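Long-range contacts in endo-1,4-beta-mannanase (Eisenia fetida, PDB 5Y6T), which probably hydrolyses internal beta-1,4-mannosidic linkages of mannans, as an endo-acting glycoside hydrolase of family GH5: residues 162-167 with 206-211; 223-228 with 260-265. All coordinates share one frame; numbering follows the deposited sequence. Where two conformers were deposited one is given.

Contact 1: 162-167 with 206-211; sequences WEVMNE and SFINKQ
In the (beta/alpha)8 barrel of a GH5 enzyme, Val164 and Met165, at the corner where strand 159-163 gives way to the short strand 165-166, pack on Phe207, Ile208 and Gln211 of the outer helix 201-218. The backbones come closest at Val164 and Ile208, whose CA atoms are 6.1 Å apart. Val164 fits its two methyls against different parts of the helix. CG1, anti to the backbone N (chi1 172°), meets the amide end of Gln211, 3.5 Å from NE2, and also touches Ile208 CG1 at 4.1 Å. CG2 instead lies 3.8 Å from Gln211 CB, nearer the root of that side chain.

The amide is held in place from within the helix. Gln211 NE2 donates to Phe207 O at 3.0 Å, from well above the carbonyl plane, while Gln211 N reaches the same oxygen from the opposite face. NE2 also sits over the centre of one face of the Phe207 ring, 3.0 Å above its plane, and Trp118 NE1 binds Gln211 OE1, so both ends of the amide are engaged. The side chains of Met165 and Phe207 cross at about a right angle. The Met165 chain runs extended as far as SD and then bends (chi3 -67°), bringing the CE methyl 3.4 Å from Phe207 CE2. Tyr128 of helix 126-133 touches both Met165 and Phe207.

Beyond the corner lie Asn166 and Glu167, an Asn-Glu pair that, as in GH5 enzymes generally, probably includes the general acid/base; both bond a Tris molecule, probably from crystallisation. The contact is made by van der Waals packing, methyls on a ring and on an amide. Because the Gln211 amide is bonded to its own helix and to Trp118, the Val164 methyl can pack on it without leaving its donor or acceptor unmet.

Contact 2: 223-228 with 260-265; sequences IVTLGS and IDFYQM
Thr225 lies over one face of the Phe262 ring, its CB 3.8 Å from the ring centroid in a CH-pi contact offset toward the rim. With OG1 anti to the backbone N (chi1 -174°), Thr225 also donates to Phe262 O at 2.7 Å, from above the carbonyl plane. A weak bond from Gln264 NE2 reaches the same OG1. With an alanine at Phe262, Thr225 CB and CG2 would probably lose the ring they pack on, opening a gap on that face of the sheet.

Just before strand 262-265, Asp261 grips Val224 twice: Asp261 N donates to Val224 O at 2.8 Å, nearly straight at 172°, and Val224 N binds the anti lone pair of Asp261 OD2 at 2.8 Å. Lys216 forms a salt bridge with that carboxylate. At the far end Ser228 N bonds Gln264 O at 2.9 Å, and Gln264 CD lies 3.4 Å from Gly227 CA.

Farther out, Glu163 accepts from Gln264 NE2 and Gly227 N, while His266 bonds Gln264 OE1. Segments 223-228 and 262-265 run 21° from parallel; strands 223-228 and 262-266, linked through helix 246-253, form a beta-alpha-beta crossover of the (beta/alpha)8 barrel.

How the contacts relate
Both contacts are buried, but at different layers of the barrel. Contact 1 fastens a strand corner to an outer helix with methyl groups packed on an aromatic ring and on an amide; contact 2 joins neighbouring strands through main-chain bonds, a hydroxyl and a carboxylate, and buries about twice the surface (534 against 252 Å²). They are consecutive along the chain, helix 201-218 leading into strand 223-228, and that helix covers Val224 and Leu226 of contact 2 as well. Strands 159-163 and 223-228 are neighbours in the sheet, and the contacts touch directly: Glu167 N lies 2.7 Å from Gly227 O, a probable hydrogen bond, and Met165 O packs against Leu226 CD2.

Contact 1: 162-167 with 206-211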
ATOM      1  N   TRP A 162       6.941  -1.592  -2.663  1.00 20.12           N
ATOM      2  CA  TRP A 162       6.897  -0.557  -1.621  1.00 21.12           C
ATOM      3  C   TRP A 162       5.681   0.332  -1.872  1.00 21.48           C
ATOM      4  O   TRP A 162       5.225   0.486  -3.001  1.00 22.97           O
ATOM      5  CB  TRP A 162       8.139   0.317  -1.675  1.00 21.35           C
ATOM      6  CG  TRP A 162       9.431  -0.362  -1.326  1.00 21.01           C
ATOM      7  CD1 TRP A 162      10.259  -0.998  -2.203  1.00 22.56           C
ATOM      8  CD2 TRP A 162       9.980  -0.570  -0.028  1.00 20.41           C
ATOM      9  NE1 TRP A 162      11.316  -1.544  -1.578  1.00 19.02           N
ATOM     10  CE2 TRP A 162      11.212  -1.271  -0.218  1.00 19.83           C
ATOM     11  CE3 TRP A 162       9.617  -0.152   1.268  1.00 20.32           C
ATOM     12  CZ2 TRP A 162      12.004  -1.709   0.863  1.00 20.20           C
ATOM     13  CZ3 TRP A 162      10.432  -0.523   2.319  1.00 20.40           C
ATOM     14  CH2 TRP A 162      11.642  -1.245   2.107  1.00 20.41           C
ATOM     15  N   GLU A 163       5.247   1.026  -0.816  1.00 19.97           N
ATOM     16  CA  GLU A 163       4.144   1.949  -0.839  1.00 18.22           C
ATOM     17  C   GLU A 163       4.475   3.098   0.072  1.00 17.61           C
ATOM     18  O   GLU A 163       4.795   2.909   1.230  1.00 20.32           O
ATOM     19  CB  GLU A 163       2.822   1.296  -0.370  1.00 18.31           C
ATOM     20  CG  GLU A 163       1.637   2.193  -0.362  1.00 19.82           C
ATOM     21  CD  GLU A 163       0.336   1.503  -0.027  1.00 23.48           C
ATOM     22  OE1 GLU A 163       0.257   0.251  -0.148  1.00 21.76           O
ATOM     23  OE2 GLU A 163      -0.600   2.194   0.357  1.00 22.95           O
ATOM     24  N   VAL A 164       4.500   4.319  -0.471  1.00 18.20           N
ATOM     25  CA  VAL A 164       4.923   5.409   0.363  1.00 19.67           C
ATOM     26  C   VAL A 164       4.000   5.693   1.519  1.00 20.03           C
ATOM     27  O   VAL A 164       4.495   6.003   2.587  1.00 18.85           O
ATOM     28  CB  VAL A 164       5.273   6.704  -0.467  1.00 21.02           C
ATOM     29  CG1 VAL A 164       5.526   7.911   0.440  1.00 22.40           C
ATOM     30  CG2 VAL A 164       6.492   6.406  -1.344  1.00 22.54           C
ATOM     31  N   MET A 165       2.711   5.786   1.225  1.00 18.44           N
ATOM     32  CA  MET A 165       1.743   6.241   2.206  1.00 19.77           C
ATOM     33  C   MET A 165       0.392   5.597   2.093  1.00 20.90           C
ATOM     34  O   MET A 165      -0.223   5.618   1.029  1.00 20.72           O
ATOM     35  CB  MET A 165       1.606   7.745   2.156  1.00 20.37           C
ATOM     36  CG  MET A 165       0.713   8.261   3.271  1.00 20.56           C
ATOM     37  SD  MET A 165       0.363  10.028   3.157  1.00 23.14           S
ATOM     38  CE  MET A 165       1.976  10.783   3.458  1.00 21.54           C
ATOM     39  N   ASN A 166      -0.086   4.997   3.180  1.00 18.86           N
ATOM     40  CA  ASN A 166      -1.465   4.562   3.231  1.00 17.03           C
ATOM     41  C   ASN A 166      -2.448   5.719   3.279  1.00 18.46           C
ATOM     42  O   ASN A 166      -2.327   6.539   4.162  1.00 18.90           O
ATOM     43  CB  ASN A 166      -1.671   3.727   4.470  1.00 17.90           C
ATOM     44  CG  ASN A 166      -3.115   3.319   4.627  1.00 19.25           C
ATOM     45  OD1 ASN A 166      -3.630   2.552   3.810  1.00 17.85           O
ATOM     46  ND2 ASN A 166      -3.772   3.822   5.695  1.00 20.89           N
ATOM     47  N   GLU A 167      -3.430   5.743   2.375  1.00 17.85           N
ATOM     48  CA  GLU A 167      -4.542   6.732   2.439  1.00 19.60           C
ATOM     49  C   GLU A 167      -4.073   8.171   2.718  1.00 18.83           C
ATOM     50  O   GLU A 167      -4.442   8.773   3.701  1.00 19.32           O
ATOM     51  CB  GLU A 167      -5.553   6.269   3.481  1.00 19.59           C
ATOM     52  CG  GLU A 167      -6.155   4.917   3.097  1.00 21.07           C
ATOM     53  CD  GLU A 167      -7.297   4.440   3.981  1.00 19.55           C
ATOM     54  OE1 GLU A 167      -7.570   5.115   5.040  1.00 20.46           O
ATOM     55  OE2 GLU A 167      -7.929   3.433   3.595  1.00 20.96           O
ATOM     56  N   SER A 206       3.974  15.734  -3.672  1.00 20.60           N
ATOM     57  CA  SER A 206       5.438  15.957  -3.706  1.00 20.69           C
ATOM     58  C   SER A 206       6.181  14.927  -2.850  1.00 21.25           C
ATOM     59  O   SER A 206       7.155  14.351  -3.283  1.00 21.41           O
ATOM     60  CB  SER A 206       5.733  17.413  -3.303  1.00 20.85           C
ATOM     61  OG  SER A 206       7.137  17.651  -3.399  1.00 25.21           O
ATOM     62  N   PHE A 207       5.675  14.703  -1.623  1.00 19.34           N
ATOM     63  CA  PHE A 207       6.235  13.747  -0.631  1.00 20.73           C
ATOM     64  C   PHE A 207       6.286  12.350  -1.268  1.00 18.98           C
ATOM     65  O   PHE A 207       7.301  11.681  -1.210  1.00 18.63           O
ATOM     66  CB  PHE A 207       5.372  13.823   0.655  1.00 20.36           C
ATOM     67  CG  PHE A 207       5.814  12.952   1.811  1.00 21.59           C
ATOM     68  CD1 PHE A 207       6.889  13.327   2.612  1.00 19.97           C
ATOM     69  CD2 PHE A 207       5.081  11.866   2.179  1.00 21.26           C
ATOM     70  CE1 PHE A 207       7.201  12.618   3.740  1.00 20.13           C
ATOM     71  CE2 PHE A 207       5.372  11.147   3.335  1.00 21.40           C
ATOM     72  CZ  PHE A 207       6.487  11.508   4.080  1.00 22.22           C
ATOM     73  N   ILE A 208       5.200  11.995  -1.926  1.00 19.27           N
ATOM     74  CA  ILE A 208       5.088  10.736  -2.580  1.00 19.71           C
ATOM     75  C   ILE A 208       6.042  10.633  -3.782  1.00 19.51           C
ATOM     76  O   ILE A 208       6.717   9.583  -3.980  1.00 20.39           O
ATOM     77  CB  ILE A 208       3.611  10.411  -2.966  1.00 19.92           C
ATOM     78  CG1 ILE A 208       2.795  10.214  -1.658  1.00 20.75           C
ATOM     79  CG2 ILE A 208       3.523   9.173  -3.839  1.00 20.89           C
ATOM     80  CD1 ILE A 208       1.330  10.468  -1.866  1.00 22.59           C
ATOM     81  N   ASN A 209       5.992  11.615  -4.653  1.00 20.12           N
ATOM     82  CA  ASN A 209       6.804  11.631  -5.849  1.00 19.94           C
ATOM     83  C   ASN A 209       8.289  11.469  -5.505  1.00 19.48           C
ATOM     84  O   ASN A 209       8.991  10.654  -6.104  1.00 20.09           O
ATOM     85  CB  ASN A 209       6.579  12.963  -6.583  1.00 18.64           C
ATOM     86  CG  ASN A 209       7.554  13.163  -7.776  1.00 21.75           C
ATOM     87  OD1 ASN A 209       8.334  14.110  -7.771  1.00 21.77           O
ATOM     88  ND2 ASN A 209       7.482  12.280  -8.789  1.00 21.01           N
ATOM     89  N   LYS A 210       8.773  12.246  -4.538  1.00 18.69           N
ATOM     90  CA  LYS A 210      10.209  12.238  -4.203  1.00 20.74           C
ATOM     91  C   LYS A 210      10.651  10.921  -3.635  1.00 21.45           C
ATOM     92  O   LYS A 210      11.732  10.418  -3.980  1.00 20.68           O
ATOM     93  CB  LYS A 210      10.635  13.436  -3.332  1.00 22.00           C
ATOM     94  CG  LYS A 210      10.400  14.785  -4.008  1.00 23.18           C
ATOM     95  CD  LYS A 210      10.606  15.990  -3.081  1.00 24.79           C
ATOM     96  CE  LYS A 210      10.421  17.358  -3.766  1.00 27.44           C
ATOM     97  NZ  LYS A 210      11.485  17.753  -4.710  1.00 30.54           N
ATOM     98  N   GLN A 211       9.869  10.383  -2.709  1.00 18.95           N
ATOM     99  CA  GLN A 211      10.220   9.066  -2.150  1.00 20.54           C
ATOM    100  C   GLN A 211      10.079   7.917  -3.125  1.00 19.45           C
ATOM    101  O   GLN A 211      10.926   7.029  -3.161  1.00 20.87           O
ATOM    102  CB  GLN A 211       9.452   8.769  -0.880  1.00 20.53           C
ATOM    103  CG  GLN A 211       9.876   9.664   0.251  1.00 21.51           C
ATOM    104  CD  GLN A 211       8.940   9.517   1.414  1.00 21.88           C
ATOM    105  OE1 GLN A 211       9.127   8.637   2.275  1.00 21.78           O
ATOM    106  NE2 GLN A 211       7.893  10.331   1.438  1.00 20.94           N
TER

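Contact 2: 223-228 with 260-265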
ATOM      1  N   ILE A 223       8.563  -2.537  -7.886  1.00 21.92           N
ATOM      2  CA  ILE A 223       7.362  -1.743  -8.117  0.50 22.41           C
ATOM      3  C   ILE A 223       6.911  -0.949  -6.862  1.00 21.62           C
ATOM      4  O   ILE A 223       7.230  -1.284  -5.716  1.00 21.18           O
ATOM      5  CB  ILE A 223       6.232  -2.593  -8.685  0.50 26.98           C
ATOM      6  CG1 ILE A 223       5.596  -3.280  -7.582  0.50 24.26           C
ATOM      7  CG2 ILE A 223       6.705  -3.552  -9.754  0.50 28.58           C
ATOM      8  CD1 ILE A 223       4.434  -2.497  -7.128  0.50 22.93           C
ATOM      9  N   VAL A 224       6.200   0.133  -7.096  1.00 21.38           N
ATOM     10  CA  VAL A 224       5.689   0.992  -6.043  1.00 21.87           C
ATOM     11  C   VAL A 224       4.182   1.157  -6.286  1.00 20.40           C
ATOM     12  O   VAL A 224       3.692   1.196  -7.423  1.00 22.50           O
ATOM     13  CB  VAL A 224       6.430   2.332  -6.020  1.00 19.77           C
ATOM     14  CG1 VAL A 224       5.812   3.287  -5.022  1.00 20.10           C
ATOM     15  CG2 VAL A 224       7.922   2.070  -5.763  1.00 21.57           C
ATOM     16  N   THR A 225       3.445   1.202  -5.186  1.00 20.21           N
ATOM     17  CA  THR A 225       2.007   1.474  -5.249  1.00 20.42           C
ATOM     18  C   THR A 225       1.699   2.620  -4.235  1.00 17.34           C
ATOM     19  O   THR A 225       2.598   3.148  -3.559  1.00 19.50           O
ATOM     20  CB  THR A 225       1.179   0.178  -5.055  1.00 21.21           C
ATOM     21  OG1 THR A 225      -0.240   0.464  -5.278  1.00 20.79           O
ATOM     22  CG2 THR A 225       1.442  -0.520  -3.676  1.00 21.56           C
ATOM     23  N   LEU A 226       0.409   2.948  -4.131  1.00 19.74           N
ATOM     24  CA  LEU A 226      -0.103   4.008  -3.274  1.00 16.94           C
ATOM     25  C   LEU A 226      -1.589   3.693  -3.075  1.00 17.47           C
ATOM     26  O   LEU A 226      -2.357   3.608  -4.030  1.00 19.19           O
ATOM     27  CB  LEU A 226       0.110   5.370  -4.036  1.00 17.77           C
ATOM     28  CG  LEU A 226      -0.269   6.636  -3.250  1.00 19.11           C
ATOM     29  CD1 LEU A 226      -1.711   6.835  -2.871  1.00 21.23           C
ATOM     30  CD2 LEU A 226       0.614   6.808  -2.041  1.00 21.65           C
ATOM     31  N   GLY A 227      -2.000   3.419  -1.843  1.00 18.32           N
ATOM     32  CA  GLY A 227      -3.318   2.971  -1.491  1.00 19.58           C
ATOM     33  C   GLY A 227      -4.217   4.153  -1.127  1.00 21.21           C
ATOM     34  O   GLY A 227      -4.133   4.688  -0.012  1.00 21.45           O
ATOM     35  N   SER A 228      -5.145   4.546  -2.007  1.00 20.63           N
ATOM     36  CA  SER A 228      -6.087   5.608  -1.662  1.00 19.42           C
ATOM     37  C   SER A 228      -7.294   5.048  -0.852  1.00 19.22           C
ATOM     38  O   SER A 228      -7.650   3.876  -0.976  1.00 19.14           O
ATOM     39  CB  SER A 228      -6.672   6.389  -2.891  1.00 20.33           C
ATOM     40  OG  SER A 228      -5.656   7.211  -3.421  1.00 20.80           O
ATOM     41  N   ILE A 260       4.265   5.648  -9.867  1.00 20.64           N
ATOM     42  CA  ILE A 260       3.885   4.364  -9.287  1.00 18.72           C
ATOM     43  C   ILE A 260       3.579   3.349 -10.397  1.00 19.69           C
ATOM     44  O   ILE A 260       3.529   3.750 -11.580  1.00 21.03           O
ATOM     45  CB  ILE A 260       2.761   4.494  -8.291  1.00 19.55           C
ATOM     46  CG1 ILE A 260       1.447   4.834  -8.948  1.00 20.07           C
ATOM     47  CG2 ILE A 260       3.185   5.418  -7.227  1.00 20.07           C
ATOM     48  CD1 ILE A 260       0.238   4.807  -8.029  1.00 22.46           C
ATOM     49  N   ASP A 261       3.462   2.071 -10.062  1.00 19.49           N
ATOM     50  CA  ASP A 261       3.309   1.039 -11.027  1.00 19.26           C
ATOM     51  C   ASP A 261       1.940   0.448 -11.077  1.00 20.45           C
ATOM     52  O   ASP A 261       1.553  -0.022 -12.165  1.00 21.62           O
ATOM     53  CB  ASP A 261       4.303  -0.083 -10.754  1.00 21.58           C
ATOM     54  CG  ASP A 261       5.720   0.408 -10.881  1.00 26.97           C
ATOM     55  OD1 ASP A 261       6.186   0.568 -12.068  1.00 26.95           O
ATOM     56  OD2 ASP A 261       6.328   0.757  -9.844  1.00 24.16           O
ATOM     57  N   PHE A 262       1.265   0.359  -9.913  1.00 19.90           N
ATOM     58  CA  PHE A 262      -0.161  -0.002  -9.881  1.00 18.63           C
ATOM     59  C   PHE A 262      -0.941   0.869  -8.908  1.00 19.62           C
ATOM     60  O   PHE A 262      -0.454   1.271  -7.836  1.00 18.45           O
ATOM     61  CB  PHE A 262      -0.442  -1.488  -9.736  1.00 19.65           C
ATOM     62  CG  PHE A 262      -0.016  -2.140  -8.419  1.00 20.15           C
ATOM     63  CD1 PHE A 262      -0.845  -2.122  -7.316  1.00 21.38           C
ATOM     64  CD2 PHE A 262       1.185  -2.798  -8.316  1.00 25.87           C
ATOM     65  CE1 PHE A 262      -0.531  -2.798  -6.158  1.00 21.81           C
ATOM     66  CE2 PHE A 262       1.534  -3.444  -7.136  1.00 27.86           C
ATOM     67  CZ  PHE A 262       0.685  -3.420  -6.058  1.00 23.32           C
ATOM     68  N   TYR A 263      -2.110   1.243  -9.373  1.00 18.71           N
ATOM     69  CA  TYR A 263      -3.110   1.961  -8.555  1.00 17.84           C
ATOM     70  C   TYR A 263      -3.668   0.951  -7.487  1.00 17.51           C
ATOM     71  O   TYR A 263      -3.533  -0.289  -7.600  1.00 18.72           O
ATOM     72  CB  TYR A 263      -4.231   2.522  -9.409  1.00 16.96           C
ATOM     73  CG  TYR A 263      -3.740   3.555 -10.379  1.00 17.20           C
ATOM     74  CD1 TYR A 263      -3.195   4.765  -9.942  1.00 19.90           C
ATOM     75  CD2 TYR A 263      -3.806   3.353 -11.726  1.00 19.48           C
ATOM     76  CE1 TYR A 263      -2.732   5.703 -10.826  1.00 19.36           C
ATOM     77  CE2 TYR A 263      -3.333   4.316 -12.635  1.00 19.13           C
ATOM     78  CZ  TYR A 263      -2.771   5.498 -12.159  1.00 18.04           C
ATOM     79  OH  TYR A 263      -2.320   6.517 -12.961  1.00 19.61           O
ATOM     80  N   GLN A 264      -4.226   1.538  -6.437  1.00 16.50           N
ATOM     81  CA  GLN A 264      -4.717   0.731  -5.335  1.00 18.75           C
ATOM     82  C   GLN A 264      -5.860   1.503  -4.661  1.00 19.38           C
ATOM     83  O   GLN A 264      -5.625   2.560  -4.107  1.00 21.48           O
ATOM     84  CB  GLN A 264      -3.575   0.465  -4.350  1.00 17.55           C
ATOM     85  CG  GLN A 264      -4.026  -0.248  -3.093  1.00 18.63           C
ATOM     86  CD  GLN A 264      -3.016  -0.377  -1.986  1.00 19.68           C
ATOM     87  OE1 GLN A 264      -3.406  -0.540  -0.808  1.00 18.62           O
ATOM     88  NE2 GLN A 264      -1.769  -0.226  -2.290  1.00 19.52           N
ATOM     89  N   MET A 265      -7.068   0.995  -4.756  1.00 18.72           N
ATOM     90  CA  MET A 265      -8.213   1.611  -4.160  1.00 17.95           C
ATOM     91  C   MET A 265      -8.695   0.779  -3.018  1.00 19.43           C
ATOM     92  O   MET A 265      -8.891  -0.411  -3.154  1.00 23.64           O
ATOM     93  CB  MET A 265      -9.345   1.634  -5.206  1.00 18.74           C
ATOM     94  CG  MET A 265      -9.002   2.536  -6.376  1.00 17.47           C
ATOM     95  SD  MET A 265     -10.364   2.444  -7.498  1.00 20.72           S
ATOM     96  CE  MET A 265      -9.968   3.665  -8.710  1.00 20.49           C
TER